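Local coordinates for protein interacting with Hsp90 1 (Saccharomyces cerevisiae, PDB 4CHH) that is a component of the R2TP complex, interacts with Hsp90, takes part in pre-rRNA processing and is required for the NOP58-snoRNA interaction, at residues A[69-74]-A[122-127]; A[88-93]-A[129-134]. One frame throughout, in Å; residues are numbered along the deposited sequence.

Interaction 1 of 2, residues A[69-74]-A[122-127]; sequences VPKPEV and SRWICD
Val74 O lies 4.4 Å from Trp124 CH2, oblique to the ring, and accepts a hydrogen bond from Trp90 NE1. The contact is otherwise made by carbon atoms. Trp124 carries the helix side of it alone. A chi1 of -63° carries the indole off the helix so that its six-membered ring lies at the loop. Pro72 comes from the opposite direction and meets the rim of this ring, with Pro72 CD 3.9 Å from Trp124 CZ3. Pro72 CG lies in the ring plane beside the same carbon. Lys71 crosses the indole at about a right angle. Its chain bends at chi3 (-79°), and Lys71 CE sits 4.0 Å from Trp124 CZ2. Beyond that methylene, Lys71 NZ forms a salt bridge with Asp120. With an alanine at Trp124, Pro72 and the Lys71 methylenes would probably lose their aromatic partner and a gap would open between loop and helix. The arrangement is a loop laid against a helix at the surface of the PIH1 N-terminal domain, joining the connection after strand 58-66 to helix 119-127.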
# COMPACT_ATOMS: atom_id res chain seq x y z
N VAL A 69 3.01 -9.24 8.27
CA VAL A 69 3.83 -8.14 7.77
C VAL A 69 4.63 -7.61 8.96
O VAL A 69 4.05 -7.40 10.04
CB VAL A 69 2.98 -7.00 7.09
CG1 VAL A 69 3.86 -5.84 6.61
CG2 VAL A 69 2.10 -7.53 5.96
N PRO A 70 5.94 -7.36 8.80
CA PRO A 70 6.70 -6.74 9.90
C PRO A 70 6.07 -5.42 10.37
O PRO A 70 5.32 -4.76 9.64
CB PRO A 70 8.08 -6.48 9.29
CG PRO A 70 8.19 -7.47 8.18
CD PRO A 70 6.80 -7.57 7.62
N LYS A 71 6.36 -5.07 11.61
CA LYS A 71 5.85 -3.83 12.17
C LYS A 71 7.02 -3.06 12.84
O LYS A 71 8.06 -3.67 13.12
CB LYS A 71 4.68 -4.10 13.14
CG LYS A 71 5.02 -4.86 14.41
CD LYS A 71 3.83 -4.95 15.37
CE LYS A 71 3.59 -3.68 16.17
NZ LYS A 71 2.79 -3.95 17.41
N PRO A 72 6.94 -1.71 12.98
CA PRO A 72 8.04 -0.98 13.65
C PRO A 72 8.32 -1.55 15.05
O PRO A 72 7.40 -1.99 15.75
CB PRO A 72 7.48 0.45 13.76
CG PRO A 72 6.48 0.54 12.67
CD PRO A 72 5.82 -0.80 12.69
N GLU A 73 9.58 -1.49 15.47
CA GLU A 73 10.01 -1.92 16.80
C GLU A 73 9.53 -0.91 17.85
O GLU A 73 9.17 -1.31 18.96
CB GLU A 73 11.53 -2.10 16.85
CG GLU A 73 11.98 -3.41 16.21
CD GLU A 73 13.47 -3.69 16.26
OE1 GLU A 73 14.27 -2.81 15.87
OE2 GLU A 73 13.84 -4.80 16.70
N VAL A 74 9.48 0.39 17.47
CA VAL A 74 9.00 1.47 18.32
C VAL A 74 7.47 1.57 18.16
O VAL A 74 6.98 1.83 17.05
CB VAL A 74 9.69 2.84 18.02
CG1 VAL A 74 9.07 3.96 18.85
CG2 VAL A 74 11.20 2.76 18.27
N SER A 122 -2.55 -0.94 10.99
CA SER A 122 -3.85 -0.60 10.41
C SER A 122 -4.76 0.01 11.47
O SER A 122 -5.63 0.82 11.14
CB SER A 122 -4.50 -1.81 9.75
OG SER A 122 -5.22 -2.63 10.66
N ARG A 123 -4.58 -0.37 12.76
CA ARG A 123 -5.37 0.16 13.87
C ARG A 123 -4.84 1.54 14.29
O ARG A 123 -5.63 2.40 14.64
CB ARG A 123 -5.40 -0.82 15.06
CG ARG A 123 -6.26 -2.09 14.83
CD ARG A 123 -6.76 -2.22 13.40
NE ARG A 123 -8.13 -1.80 13.25
CZ ARG A 123 -8.76 -1.66 12.09
NH1 ARG A 123 -8.13 -1.87 10.94
NH2 ARG A 123 -10.02 -1.27 12.06
N TRP A 124 -3.52 1.75 14.24
CA TRP A 124 -2.91 3.05 14.58
C TRP A 124 -3.43 4.15 13.67
O TRP A 124 -3.70 5.25 14.14
CB TRP A 124 -1.37 2.99 14.44
CG TRP A 124 -0.64 2.05 15.34
CD1 TRP A 124 -1.07 1.55 16.54
CD2 TRP A 124 0.70 1.57 15.17
NE1 TRP A 124 -0.11 0.72 17.07
CE2 TRP A 124 1.00 0.73 16.27
CE3 TRP A 124 1.69 1.77 14.18
CZ2 TRP A 124 2.24 0.10 16.42
CZ3 TRP A 124 2.93 1.16 14.35
CH2 TRP A 124 3.18 0.30 15.43
N ILE A 125 -3.54 3.86 12.34
CA ILE A 125 -3.94 4.87 11.35
C ILE A 125 -5.46 5.18 11.44
O ILE A 125 -5.90 6.16 10.86
CB ILE A 125 -3.46 4.52 9.91
CG1 ILE A 125 -4.09 3.19 9.39
CG2 ILE A 125 -1.92 4.48 9.89
CD1 ILE A 125 -3.94 2.89 7.92
N CYS A 126 -6.24 4.38 12.22
CA CYS A 126 -7.66 4.65 12.52
C CYS A 126 -7.78 5.79 13.50
O CYS A 126 -8.71 6.59 13.40
CB CYS A 126 -8.35 3.41 13.09
SG CYS A 126 -8.69 2.12 11.89
N ASP A 127 -6.89 5.80 14.52
CA ASP A 127 -6.89 6.71 15.66
C ASP A 127 -6.05 7.99 15.48
O ASP A 127 -6.19 8.91 16.29
CB ASP A 127 -6.37 5.96 16.90
CG ASP A 127 -7.16 4.73 17.29
OD1 ASP A 127 -8.39 4.70 17.02
OD2 ASP A 127 -6.56 3.80 17.88

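Interaction 2 of 2, residues A[88-93]-A[129-134]; sequences NEWEIP and IQLREI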
# COMPACT_ATOMS: atom_id res chain seq x y z
N ASN A 88 13.86 9.84 9.25
CA ASN A 88 13.91 8.61 8.43
C ASN A 88 14.33 7.40 9.26
O ASN A 88 14.99 6.49 8.75
CB ASN A 88 14.86 8.77 7.22
CG ASN A 88 14.38 9.76 6.21
OD1 ASN A 88 13.21 9.77 5.82
ND2 ASN A 88 15.28 10.59 5.75
N GLU A 89 13.92 7.40 10.54
CA GLU A 89 14.26 6.33 11.47
C GLU A 89 13.04 5.48 11.84
O GLU A 89 13.17 4.50 12.57
CB GLU A 89 14.91 6.93 12.72
CG GLU A 89 16.39 7.20 12.51
CD GLU A 89 17.09 7.87 13.67
OE1 GLU A 89 17.11 7.29 14.78
OE2 GLU A 89 17.64 8.97 13.46
N TRP A 90 11.85 5.83 11.29
CA TRP A 90 10.65 5.06 11.58
C TRP A 90 9.75 5.05 10.36
O TRP A 90 9.53 6.08 9.73
CB TRP A 90 9.92 5.68 12.78
CG TRP A 90 8.86 4.85 13.43
CD1 TRP A 90 8.98 4.18 14.61
CD2 TRP A 90 7.47 4.77 13.06
NE1 TRP A 90 7.78 3.60 14.95
CE2 TRP A 90 6.83 3.95 14.01
CE3 TRP A 90 6.70 5.27 11.98
CZ2 TRP A 90 5.45 3.69 13.98
CZ3 TRP A 90 5.35 4.98 11.92
CH2 TRP A 90 4.73 4.20 12.91
N GLU A 91 9.15 3.89 10.08
CA GLU A 91 8.21 3.72 8.97
C GLU A 91 7.31 2.55 9.21
O GLU A 91 7.72 1.59 9.85
CB GLU A 91 9.00 3.50 7.66
CG GLU A 91 8.19 3.78 6.40
CD GLU A 91 8.96 4.21 5.18
OE1 GLU A 91 9.85 5.09 5.30
OE2 GLU A 91 8.63 3.74 4.07
N ILE A 92 6.10 2.60 8.68
CA ILE A 92 5.21 1.44 8.71
C ILE A 92 5.68 0.54 7.54
O ILE A 92 5.58 0.98 6.39
CB ILE A 92 3.70 1.83 8.60
CG1 ILE A 92 3.20 2.52 9.88
CG2 ILE A 92 2.84 0.60 8.23
CD1 ILE A 92 1.71 3.00 9.86
N PRO A 93 6.22 -0.69 7.76
CA PRO A 93 6.60 -1.53 6.60
C PRO A 93 5.39 -1.84 5.68
O PRO A 93 4.28 -2.06 6.16
CB PRO A 93 7.15 -2.81 7.26
CG PRO A 93 7.59 -2.35 8.67
CD PRO A 93 6.49 -1.38 9.04
N ILE A 129 -5.06 10.66 12.42
CA ILE A 129 -5.27 11.11 11.04
C ILE A 129 -3.96 11.59 10.42
O ILE A 129 -3.79 11.46 9.21
CB ILE A 129 -6.43 12.17 10.92
CG1 ILE A 129 -6.73 12.55 9.46
CG2 ILE A 129 -6.15 13.43 11.74
CD1 ILE A 129 -7.75 11.59 8.68
N GLN A 130 -3.04 12.17 11.21
CA GLN A 130 -1.75 12.61 10.68
C GLN A 130 -0.94 11.39 10.23
O GLN A 130 -0.34 11.43 9.16
CB GLN A 130 -0.96 13.44 11.72
CG GLN A 130 -1.48 14.88 11.86
CD GLN A 130 -2.89 15.00 12.43
OE1 GLN A 130 -3.27 14.33 13.40
NE2 GLN A 130 -3.70 15.86 11.82
N LEU A 131 -0.94 10.31 11.03
CA LEU A 131 -0.25 9.06 10.68
C LEU A 131 -0.91 8.43 9.42
O LEU A 131 -0.22 8.01 8.50
CB LEU A 131 -0.24 8.06 11.85
CG LEU A 131 0.57 6.74 11.63
CD1 LEU A 131 2.06 7.00 11.47
CD2 LEU A 131 0.35 5.75 12.76
N ARG A 132 -2.25 8.45 9.35
CA ARG A 132 -2.98 7.92 8.18
C ARG A 132 -2.53 8.65 6.88
O ARG A 132 -2.27 8.00 5.86
CB ARG A 132 -4.50 8.10 8.40
CG ARG A 132 -5.35 7.33 7.39
CD ARG A 132 -6.81 7.37 7.82
NE ARG A 132 -7.70 6.62 6.92
CZ ARG A 132 -8.16 5.39 7.15
NH1 ARG A 132 -7.76 4.70 8.22
NH2 ARG A 132 -9.00 4.82 6.29
N GLU A 133 -2.44 10.00 6.91
CA GLU A 133 -1.99 10.77 5.74
C GLU A 133 -0.59 10.36 5.29
O GLU A 133 -0.33 10.26 4.10
CB GLU A 133 -1.95 12.28 6.06
CG GLU A 133 -3.30 12.97 5.97
CD GLU A 133 -3.44 14.19 6.87
OE1 GLU A 133 -2.40 14.75 7.29
OE2 GLU A 133 -4.60 14.57 7.17
N ILE A 134 0.34 10.22 6.25
CA ILE A 134 1.72 9.80 5.96
C ILE A 134 1.71 8.35 5.40
O ILE A 134 2.45 8.05 4.46
CB ILE A 134 2.55 9.94 7.26
CG1 ILE A 134 2.81 11.44 7.60
CG2 ILE A 134 3.85 9.16 7.21
CD1 ILE A 134 3.38 11.68 9.05
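The first torsions of Leu131 and Trp90, -175° and -165°, both turn CG to the side opposite the backbone N. Leu131 leaves its helix facing the loop, and its chi2 of 64° then sets CD1 against the indole. In Trp90 the torsion swings the far end of the indole nearer to the helix than the start of the side chain would suggest. The two side chains then cross at about a right angle. Leu131 CD1 approaches the ring obliquely, 3.9 Å from Trp90 CZ3 and 4.1 Å from Trp90 CH2. Ile92 starts out facing the helix and reaches across with its end methyl. Leu131 CD2 is marginally the nearer branch to it, 4.2 Å from Ile92 CD1, but that end methyl lies close to both branches of the leucine. One leucine thus touches two loop residues. All three side chains are buried, and the contact between them is wholly apolar. Leu131 also packs on Trp124 and on Phe76. The indole of Trp90 also rests on Val81, Leu84 and Ile85 of helix 78-86. Ile92 packs on Ile125 of helix 119-127 and on Leu135 and Trp138. The loop that leads into strand 95-103 is thereby held among helices 78-86, 119-127 and 129-147.

How the interactions relate
Interaction 1 lies at the surface and interaction 2 is buried, with centres about 9 Å apart. Each sets a loop against a helix, and helices 119-127 and 129-147 follow each other in the chain. The two loops also touch: Pro72 packs on Trp90 and Pro93, and Pro72 CG comes within 3.3 Å of Glu91 O. On the helix side, Leu131 packs against Trp124 and Ile125. The chemistry follows the depth. The 69-74 contact mixes proline and lysine methylenes with an indole, and includes a lysine whose amine is paired with Asp120. The 88-93 contact joins only aromatic and aliphatic groups. Together they pack both loops and both helices into one cluster.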